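Side-chain contact in acyl-CoA dehydrogenase domain protein Tcur3483 (Thermomonospora curvata, PDB 6WY9), which binds FAD and probably acts as an oxidoreductase on CH-CH groups, as an acyl-CoA dehydrogenase family flavoprotein: residues A281-R284 with D285-V288. Residues are numbered along the deposited sequence; the frame is centred on the assembly and turned at random.
Sequences AWAR and DNGV
Asn286 lays its amide nitrogen over one face of the Trp282 indole: ND2 stands 3.2 Å from CZ2, displaced toward the rim of the ring, and the amide and indole planes are 73° apart. CG of Trp282 is anti to its backbone N, which brings the ring forward along the last turn of helix 263-286. The closely packed side continues through Val288, whose CG2 reaches the indole at CZ3 (4.1 Å) while its CB rests 3.8 Å from CB of Ala283. Ala283 and Val288 are both buried, and Leu289 adds to the packing on Ala283; Leu351 and Val365 touch the indole.

The chain leaves the helix here through an Asx turn: OD1 of Asn286 accepts from the backbone N of Val288 at 3.0 Å, with an N-H...O angle of 164°. The first torsion of Asn286 tucks CG over its own backbone, and one amide serves both ends, OD1 tying the turn and ND2 meeting the indole. Gly287, between Asn286 and Val288, takes positive phi. Asp285 N keeps its helical bond to Ala281 O and adds a weak second one to Trp282 O, which also takes a weak bond from Asn286 N.

The solvent-facing side is polar, with Asp285 exposed and Arg284 partly exposed. These sequence neighbours form a two-pronged salt bridge through nearly straight bonds, NE to OD1 at 2.8 Å and NH2 to OD2 at 3.1 Å. Both acceptors lie close to the guanidinium plane, but the carboxylate is turned 37° from it and OD1 is met from above its own plane. The guanidinium's NH1 makes a hydrogen bond to the backbone of a neighbouring subunit.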
# COMPACT_ATOMS: atom_id res chain seq x y z
N ALA A 281 -22.50 -12.75 -3.32
CA ALA A 281 -23.90 -13.19 -3.26
C ALA A 281 -24.54 -12.80 -1.93
O ALA A 281 -25.70 -12.34 -1.89
CB ALA A 281 -23.99 -14.72 -3.44
N TRP A 282 -23.81 -13.00 -0.83
CA TRP A 282 -24.30 -12.65 0.50
C TRP A 282 -24.61 -11.15 0.60
O TRP A 282 -25.67 -10.77 1.12
CB TRP A 282 -23.25 -13.05 1.54
CG TRP A 282 -23.49 -12.61 2.96
CD1 TRP A 282 -24.18 -13.29 3.95
CD2 TRP A 282 -22.99 -11.42 3.56
NE1 TRP A 282 -24.13 -12.56 5.12
CE2 TRP A 282 -23.40 -11.42 4.91
CE3 TRP A 282 -22.25 -10.33 3.08
CZ2 TRP A 282 -23.08 -10.38 5.80
CZ3 TRP A 282 -21.93 -9.31 3.95
CH2 TRP A 282 -22.34 -9.33 5.30
N ALA A 283 -23.70 -10.30 0.10
CA ALA A 283 -23.90 -8.86 0.18
C ALA A 283 -25.03 -8.40 -0.73
O ALA A 283 -25.68 -7.39 -0.44
CB ALA A 283 -22.59 -8.11 -0.17
N ARG A 284 -25.20 -9.08 -1.86
CA ARG A 284 -26.32 -8.81 -2.76
C ARG A 284 -27.64 -9.02 -2.02
O ARG A 284 -28.59 -8.24 -2.19
CB ARG A 284 -26.25 -9.75 -3.97
CG ARG A 284 -27.50 -9.67 -4.94
CD ARG A 284 -27.50 -10.84 -5.90
NE ARG A 284 -27.63 -12.08 -5.14
CZ ARG A 284 -27.12 -13.25 -5.50
NH1 ARG A 284 -26.41 -13.38 -6.63
NH2 ARG A 284 -27.33 -14.30 -4.71
N ASP A 285 -27.73 -10.10 -1.26
CA ASP A 285 -29.02 -10.49 -0.72
C ASP A 285 -29.36 -9.78 0.59
O ASP A 285 -30.51 -9.82 1.02
CB ASP A 285 -29.08 -12.03 -0.57
CG ASP A 285 -29.13 -12.71 -1.93
OD1 ASP A 285 -29.38 -12.02 -2.94
OD2 ASP A 285 -28.89 -13.93 -2.02
N ASN A 286 -28.41 -9.08 1.23
CA ASN A 286 -28.77 -8.29 2.42
C ASN A 286 -28.56 -6.79 2.24
O ASN A 286 -28.65 -6.05 3.23
CB ASN A 286 -28.01 -8.78 3.65
CG ASN A 286 -26.50 -8.61 3.52
OD1 ASN A 286 -26.02 -7.94 2.60
ND2 ASN A 286 -25.75 -9.19 4.44
N GLY A 287 -28.26 -6.32 1.03
CA GLY A 287 -28.10 -4.90 0.78
C GLY A 287 -26.73 -4.33 1.05
O GLY A 287 -26.49 -3.14 0.76
N VAL A 288 -25.80 -5.14 1.60
CA VAL A 288 -24.45 -4.64 1.80
C VAL A 288 -23.83 -4.24 0.46
O VAL A 288 -22.99 -3.34 0.40
CB VAL A 288 -23.61 -5.70 2.54
CG1 VAL A 288 -22.09 -5.38 2.44
CG2 VAL A 288 -24.07 -5.84 4.06